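Malate dehydrogenase (Picrophilus torridus, PDB 4BGV) probably catalyses the reversible NAD-dependent oxidation of malate to oxaloacetate, a step of the tricarboxylic acid cycle. Local coordinates at residues T155-R158 / T159-Q163; I210-R213 / T214-G218; L202-E205 / K206-E209. All blocks are in the same frame, centred on the assembly; numbering follows the deposited sequence. Where two conformers were deposited one is given.

Contact 1: residues T155-R158 / T159-Q163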
loop_
_atom_site.group_PDB
_atom_site.type_symbol
_atom_site.label_atom_id
_atom_site.label_comp_id
_atom_site.label_asym_id
_atom_site.label_seq_id
_atom_site.Cartn_x
_atom_site.Cartn_y
_atom_site.Cartn_z
ATOM N N THR A 155 14.976 9.807 10.668
ATOM C CA THR A 155 13.986 10.235 9.687
ATOM C C THR A 155 14.078 11.734 9.452
ATOM O O THR A 155 13.945 12.202 8.340
ATOM C CB THR A 155 12.554 9.892 10.107
ATOM O OG1 THR A 155 12.570 8.771 10.993
ATOM C CG2 THR A 155 11.747 9.555 8.881
ATOM N N ARG A 156 14.328 12.495 10.523
ATOM C CA ARG A 156 14.486 13.948 10.370
ATOM C C ARG A 156 15.742 14.264 9.552
ATOM O O ARG A 156 15.693 15.028 8.589
ATOM C CB ARG A 156 14.534 14.656 11.736
ATOM C CG ARG A 156 13.213 14.564 12.516
ATOM C CD ARG A 156 13.115 15.689 13.552
ATOM N NE ARG A 156 11.800 15.732 14.197
ATOM C CZ ARG A 156 11.579 15.437 15.477
ATOM N NH1 ARG A 156 12.593 15.093 16.273
ATOM N NH2 ARG A 156 10.339 15.491 15.964
ATOM N N PHE A 157 16.855 13.645 9.932
ATOM C CA PHE A 157 18.158 13.856 9.285
ATOM C C PHE A 157 18.010 13.532 7.779
ATOM O O PHE A 157 18.475 14.275 6.919
ATOM C CB PHE A 157 19.171 12.922 9.984
ATOM C CG PHE A 157 20.637 13.257 9.762
ATOM C CD1 PHE A 157 21.051 14.189 8.830
ATOM C CD2 PHE A 157 21.607 12.605 10.521
ATOM C CE1 PHE A 157 22.405 14.463 8.644
ATOM C CE2 PHE A 157 22.978 12.877 10.336
ATOM C CZ PHE A 157 23.368 13.813 9.406
ATOM N N ARG A 158 17.338 12.433 7.462
ATOM C CA ARG A 158 17.126 12.056 6.059
ATOM C C ARG A 158 16.258 13.069 5.294
ATOM O O ARG A 158 16.499 13.352 4.119
ATOM C CB ARG A 158 16.471 10.676 5.959
ATOM C CG ARG A 158 17.388 9.523 6.360
ATOM C CD ARG A 158 16.565 8.217 6.481
ATOM N NE ARG A 158 16.091 7.744 5.184
ATOM C CZ ARG A 158 15.226 6.746 5.029
ATOM N NH1 ARG A 158 14.743 6.132 6.102
ATOM N NH2 ARG A 158 14.843 6.367 3.807
ATOM N N THR A 159 15.225 13.576 5.953
ATOM C CA THR A 159 14.360 14.576 5.322
ATOM C C THR A 159 15.187 15.802 4.915
ATOM O O THR A 159 15.090 16.277 3.780
ATOM C CB THR A 159 13.233 15.017 6.272
ATOM O OG1 THR A 159 12.435 13.875 6.625
ATOM C CG2 THR A 159 12.354 16.083 5.618
ATOM N N PHE A 160 16.022 16.287 5.839
ATOM C CA PHE A 160 16.817 17.493 5.617
ATOM C C PHE A 160 17.844 17.289 4.496
ATOM O O PHE A 160 18.042 18.171 3.633
ATOM C CB PHE A 160 17.524 17.928 6.910
ATOM C CG PHE A 160 16.596 18.117 8.098
ATOM C CD1 PHE A 160 15.282 18.539 7.928
ATOM C CD2 PHE A 160 17.057 17.882 9.391
ATOM C CE1 PHE A 160 14.434 18.717 9.033
ATOM C CE2 PHE A 160 16.218 18.050 10.500
ATOM C CZ PHE A 160 14.902 18.470 10.319
ATOM N N LEU A 161 18.512 16.140 4.518
ATOM C CA LEU A 161 19.485 15.804 3.479
ATOM C C LEU A 161 18.819 15.699 2.104
ATOM O O LEU A 161 19.335 16.216 1.103
ATOM C CB LEU A 161 20.173 14.479 3.810
ATOM C CG LEU A 161 21.182 14.467 4.958
ATOM C CD1 LEU A 161 21.586 13.033 5.285
ATOM C CD2 LEU A 161 22.412 15.284 4.569
ATOM N N ALA A 162 17.679 15.016 2.056
ATOM C CA ALA A 162 16.998 14.792 0.788
ATOM C C ALA A 162 16.534 16.111 0.186
ATOM O O ALA A 162 16.647 16.331 -1.016
ATOM C CB ALA A 162 15.815 13.840 0.984
ATOM N N GLN A 163 16.040 17.016 1.022
ATOM C CA GLN A 163 15.617 18.295 0.486
ATOM C C GLN A 163 16.808 19.139 0.051
ATOM O O GLN A 163 16.724 19.857 -0.935
ATOM C CB GLN A 163 14.685 19.030 1.457
ATOM C CG GLN A 163 13.366 18.245 1.663
ATOM C CD GLN A 163 12.119 19.127 1.775
ATOM O OE1 GLN A 163 11.175 19.011 0.972
ATOM N NE2 GLN A 163 12.096 19.986 2.788
#
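Thr159 grips the carbonyl oxygen of Thr155 twice, one turn back along helix 150-165. Its hydroxyl OG1 donates to Thr155 O at 2.8 Å, and its amide N reaches the same oxygen at 3.0 Å. The two donors come from opposite faces of the carbonyl plane, each tilted out of it by about 30°. OG1 arrives there because it stands beside the backbone N of Thr159 (chi1 -60°), folded back against the preceding turn, so a buried hydroxyl spends its proton on the helix itself. The helical pattern continues with Phe160 N to Arg156 O, Leu161 N to Phe157 O and Ala162 N to Arg158 O.

Two aromatic rings add side-chain contacts. Phe160 lays one face of its ring over Arg156 O, which sits off-centre toward the rim, 3.3 Å from CG of Phe160. Farther out on this ring, CE2 of Phe160 meets CB of Arg156 at 4.0 Å. Phe157 and Leu161 meet at a slant, with CE1 of Phe157 3.7 Å from CD1 of Leu161.

The charged ends lead elsewhere. Arg156, assigned to substrate binding by similarity, runs extended away from the turn and forms a salt bridge through NE with Glu48 of the second subunit; its side chain lies about 6 Å from that of His180, the likely proton acceptor. Arg158 donates through NH2 to Phe169 O.

The turn sits among several elements of the fold: Phe157 packs on Ala174 and Val176 of strand 172-178, on Pro186 and Ile188 of strand 184-193, and on Ile210 of helix 204-215, while Phe160 lies against Arg213 and Thr214 of that helix and Glu48 of the second subunit.

Contact 2: residues I210-R213 / T214-G218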
loop_
_atom_site.group_PDB
_atom_site.type_symbol
_atom_site.label_atom_id
_atom_site.label_comp_id
_atom_site.label_asym_id
_atom_site.label_seq_id
_atom_site.Cartn_x
_atom_site.Cartn_y
_atom_site.Cartn_z
ATOM N N ILE A 210 22.842 20.778 9.042
ATOM C CA ILE A 210 21.812 19.752 9.016
ATOM C C ILE A 210 21.888 18.863 10.266
ATOM O O ILE A 210 20.860 18.473 10.826
ATOM C CB ILE A 210 21.896 18.946 7.714
ATOM C CG1 ILE A 210 21.451 19.834 6.543
ATOM C CG2 ILE A 210 21.045 17.666 7.798
ATOM C CD1 ILE A 210 21.555 19.178 5.169
ATOM N N VAL A 211 23.110 18.581 10.715
ATOM C CA VAL A 211 23.312 17.851 11.954
ATOM C C VAL A 211 22.710 18.601 13.149
ATOM O O VAL A 211 22.008 18.020 13.974
ATOM C CB VAL A 211 24.794 17.545 12.165
ATOM C CG1 VAL A 211 25.059 17.080 13.587
ATOM C CG2 VAL A 211 25.246 16.487 11.132
ATOM N N LYS A 212 22.965 19.904 13.229
ATOM C CA LYS A 212 22.425 20.699 14.320
ATOM C C LYS A 212 20.890 20.764 14.283
ATOM O O LYS A 212 20.234 20.634 15.321
ATOM C CB LYS A 212 23.051 22.099 14.323
ATOM C CG LYS A 212 22.695 22.940 15.535
ATOM C CD LYS A 212 23.482 24.245 15.562
ATOM C CE LYS A 212 24.877 24.044 16.127
ATOM N NZ LYS A 212 25.501 25.349 16.498
ATOM N N ARG A 213 20.311 20.957 13.095
ATOM C CA ARG A 213 18.846 20.942 12.974
ATOM C C ARG A 213 18.277 19.624 13.439
ATOM O O ARG A 213 17.208 19.592 14.044
ATOM C CB ARG A 213 18.387 21.217 11.541
ATOM C CG ARG A 213 16.879 21.435 11.390
ATOM C CD ARG A 213 16.516 21.725 9.941
ATOM N NE ARG A 213 15.075 21.902 9.771
ATOM C CZ ARG A 213 14.473 22.024 8.593
ATOM N NH1 ARG A 213 15.187 21.975 7.459
ATOM N NH2 ARG A 213 13.152 22.176 8.547
ATOM N N THR A 214 18.991 18.531 13.161
ATOM C CA THR A 214 18.515 17.211 13.559
ATOM C C THR A 214 18.547 17.098 15.072
ATOM O O THR A 214 17.610 16.583 15.680
ATOM C CB THR A 214 19.369 16.107 12.916
ATOM O OG1 THR A 214 19.269 16.217 11.495
ATOM C CG2 THR A 214 18.891 14.708 13.354
ATOM N N ARG A 215 19.615 17.610 15.684
ATOM C CA ARG A 215 19.729 17.586 17.142
ATOM C C ARG A 215 18.551 18.257 17.811
ATOM O O ARG A 215 18.073 17.804 18.858
ATOM C CB ARG A 215 20.971 18.335 17.613
ATOM C CG ARG A 215 22.258 17.630 17.394
ATOM C CD ARG A 215 23.375 18.424 18.040
ATOM N NE ARG A 215 24.666 17.944 17.574
ATOM C CZ ARG A 215 25.210 16.805 17.985
ATOM N NH1 ARG A 215 24.562 16.048 18.860
ATOM N NH2 ARG A 215 26.393 16.426 17.521
ATOM N N PHE A 216 18.106 19.365 17.226
ATOM C CA PHE A 216 17.069 20.159 17.858
ATOM C C PHE A 216 15.773 20.084 17.074
ATOM O O PHE A 216 14.927 20.962 17.187
ATOM C CB PHE A 216 17.564 21.596 18.032
ATOM C CG PHE A 216 18.892 21.669 18.705
ATOM C CD1 PHE A 216 19.073 21.074 19.945
ATOM C CD2 PHE A 216 19.971 22.289 18.094
ATOM C CE1 PHE A 216 20.305 21.108 20.574
ATOM C CE2 PHE A 216 21.198 22.331 18.715
ATOM C CZ PHE A 216 21.366 21.741 19.962
ATOM N N GLY A 217 15.635 19.017 16.286
ATOM C CA GLY A 217 14.461 18.792 15.450
ATOM C C GLY A 217 13.148 18.771 16.213
ATOM O O GLY A 217 12.122 19.267 15.736
ATOM N N GLY A 218 13.160 18.204 17.408
ATOM C CA GLY A 218 11.950 18.166 18.219
ATOM C C GLY A 218 11.574 19.558 18.692
ATOM O O GLY A 218 10.387 19.922 18.703
#
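Arg215 runs alongside Val211, both side chains pointing the same way, with NE of Arg215 4.1 Å from CG1 of Val211. Nearer the backbone, CG of Arg215 rests 3.5 Å from Val211 O, the carbonyl that also accepts the amide of Arg215. The polar end goes farther, NH1 donating to Met184 O and Gly181 O, tying down the guanidinium; the side chain of Arg215 comes within about 7 Å of that of His180, the probable proton acceptor. One residue back, Thr214 holds Ile210 O with two donors on opposite faces of its plane: OG1 at 2.8 Å and the backbone N at 3.0 Å. The hydroxyl turns back to that oxygen because it lies beside its own backbone N (chi1 -61°). With a valine here, Ile210 O would probably lose the hydroxyl donor on one face and keep the amide.

The stretch carries the break between helices 204-215 and 217-225 in the alpha/beta C-terminal domain of the LDH/MDH superfamily. Phe216 both leaves the first helix and occupies the N-cap position of the second. Its amide still bonds to Lys212 O at 3.1 Å, with a weak second bond to Arg213 O. The ring of Phe216 slants past the carbonyl of Lys212, CD2 lying 3.2 Å from Lys212 O, and crosses that lysine's aliphatic part. CB of Arg215 sits over the centre of one ring face. At Gly217, where a side-chain carbon would be crowded by Thr214 O, the second helix starts close to Arg156. Arg213 stretches out fully, and its NH2 forms a salt bridge with Glu220 beyond the break.

Contact 3: residues L202-E205 / K206-E209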
loop_
_atom_site.group_PDB
_atom_site.type_symbol
_atom_site.label_atom_id
_atom_site.label_comp_id
_atom_site.label_asym_id
_atom_site.label_seq_id
_atom_site.Cartn_x
_atom_site.Cartn_y
_atom_site.Cartn_z
ATOM N N LEU A 202 28.000 17.321 -0.258
ATOM C CA LEU A 202 27.679 18.586 0.404
ATOM C C LEU A 202 28.905 19.144 1.114
ATOM O O LEU A 202 29.731 18.380 1.608
ATOM C CB LEU A 202 26.554 18.377 1.424
ATOM C CG LEU A 202 25.135 18.113 0.913
ATOM C CD1 LEU A 202 24.208 17.646 2.049
ATOM C CD2 LEU A 202 24.571 19.352 0.246
ATOM N N PRO A 203 29.026 20.487 1.174
ATOM C CA PRO A 203 30.099 21.119 1.952
ATOM C C PRO A 203 29.924 20.793 3.430
ATOM O O PRO A 203 28.801 20.642 3.909
ATOM C CB PRO A 203 29.875 22.614 1.720
ATOM C CG PRO A 203 29.031 22.699 0.486
ATOM C CD PRO A 203 28.199 21.470 0.460
ATOM N N ARG A 204 31.036 20.662 4.142
ATOM C CA ARG A 204 31.004 20.358 5.569
ATOM C C ARG A 204 30.108 21.330 6.341
ATOM O O ARG A 204 29.363 20.921 7.236
ATOM C CB ARG A 204 32.432 20.357 6.125
ATOM C CG ARG A 204 32.557 20.517 7.637
ATOM C CD ARG A 204 31.877 19.401 8.416
ATOM N NE ARG A 204 32.296 18.068 8.003
ATOM C CZ ARG A 204 31.897 16.951 8.603
ATOM N NH1 ARG A 204 31.073 17.020 9.643
ATOM N NH2 ARG A 204 32.324 15.770 8.170
ATOM N N GLU A 205 30.170 22.605 5.978
ATOM C CA GLU A 205 29.374 23.629 6.645
ATOM C C GLU A 205 27.885 23.296 6.578
ATOM O O GLU A 205 27.170 23.428 7.577
ATOM C CB GLU A 205 29.619 25.000 6.023
ATOM C CG GLU A 205 29.668 26.115 7.039
ATOM C CD GLU A 205 28.504 26.057 8.012
ATOM O OE1 GLU A 205 27.382 26.417 7.609
ATOM O OE2 GLU A 205 28.708 25.637 9.174
ATOM N N LYS A 206 27.431 22.864 5.405
ATOM C CA LYS A 206 26.025 22.515 5.224
ATOM C C LYS A 206 25.660 21.262 6.012
ATOM O O LYS A 206 24.560 21.169 6.579
ATOM C CB LYS A 206 25.691 22.333 3.741
ATOM C CG LYS A 206 24.228 22.026 3.486
ATOM C CD LYS A 206 23.310 23.107 4.079
ATOM C CE LYS A 206 23.523 24.465 3.418
ATOM N NZ LYS A 206 22.534 25.477 3.933
ATOM N N ILE A 207 26.570 20.291 6.045
ATOM C CA ILE A 207 26.332 19.061 6.798
ATOM C C ILE A 207 26.230 19.388 8.288
ATOM O O ILE A 207 25.356 18.874 8.984
ATOM C CB ILE A 207 27.429 18.005 6.539
ATOM C CG1 ILE A 207 27.355 17.517 5.079
ATOM C CG2 ILE A 207 27.295 16.809 7.497
ATOM C CD1 ILE A 207 28.578 16.690 4.636
ATOM N N ASP A 208 27.112 20.261 8.776
ATOM C CA ASP A 208 27.037 20.658 10.177
ATOM C C ASP A 208 25.701 21.338 10.494
ATOM O O ASP A 208 25.136 21.132 11.570
ATOM C CB ASP A 208 28.214 21.559 10.563
ATOM C CG ASP A 208 29.530 20.805 10.586
ATOM O OD1 ASP A 208 29.497 19.556 10.560
ATOM O OD2 ASP A 208 30.592 21.453 10.645
ATOM N N GLU A 209 25.202 22.150 9.565
ATOM C CA GLU A 209 23.912 22.817 9.739
ATOM C C GLU A 209 22.787 21.804 9.877
ATOM O O GLU A 209 21.890 21.948 10.712
ATOM C CB GLU A 209 23.616 23.734 8.548
ATOM C CG GLU A 209 24.536 24.934 8.425
ATOM C CD GLU A 209 24.227 25.780 7.195
ATOM O OE1 GLU A 209 23.325 25.403 6.419
ATOM O OE2 GLU A 209 24.880 26.826 7.001
#
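Pro203, at the N-cap position, starts helix 204-215 by giving its carbonyl oxygen to Ile207 N at 3.1 Å and weakly to Lys206 N. Asp208 N to Arg204 O and Glu209 N to Glu205 O carry the helical pattern on.

Arg204 and Asp208 form the salt bridge across this first turn. NH1 of Arg204 donates to OD1 of Asp208 at 3.1 Å, nearly straight (163°), from the edge of the guanidinium and onto the syn side of the carboxylate. The two planes are turned 54° against each other, so the pair is joined at a single oxygen, without the flat two-pronged fit. Arg204 curls round at chi2 and chi3, which brings its CD within 3.2 Å of Asp208 OD1; NH2 pairs with Glu199, giving the guanidinium a second acid.

On the inner side, CB of Leu202 packs against CG1 of Ile207 at 3.8 Å, and CD1 of Ile207 lies 3.7 Å from Leu202 O. Leu202 continues onto Leu161 and Leu165 of helix 150-165, while Ile207 reaches Ile188 of strand 184-193.

Glu209 is modelled in two conformers. In one of them OE1 receives NZ of Lys206, and OE2 comes 2.6 Å from OE1 of Glu205, the carboxylate planes well out of parallel. If that conformer is correct, two acid oxygens at such a spacing probably have a proton between them, the pair then carrying less negative charge than two carboxylates would.

Along the chain, contact 1 closes on helix 150-165 before contact 3 opens helix 204-215, and contact 2 follows directly where that helix ends and 217-225 begins. All three lie in the alpha/beta C-terminal domain. Contacts 2 and 3 occupy the two ends of one helix, their centres about 13 Å apart. Helix 150-165 packs against it: contact 1 is centred about 10 Å from contact 2, where NH1 of Arg156 lies 3.4 Å from N of Gly218, and about 13 Å from contact 3, touched through Leu161 and Leu202. Helix 204-215 thus runs from a solvent-facing start toward the probable substrate site, with helix 150-165 packed on it in roughly the opposite direction and Arg156 at the subunit interface.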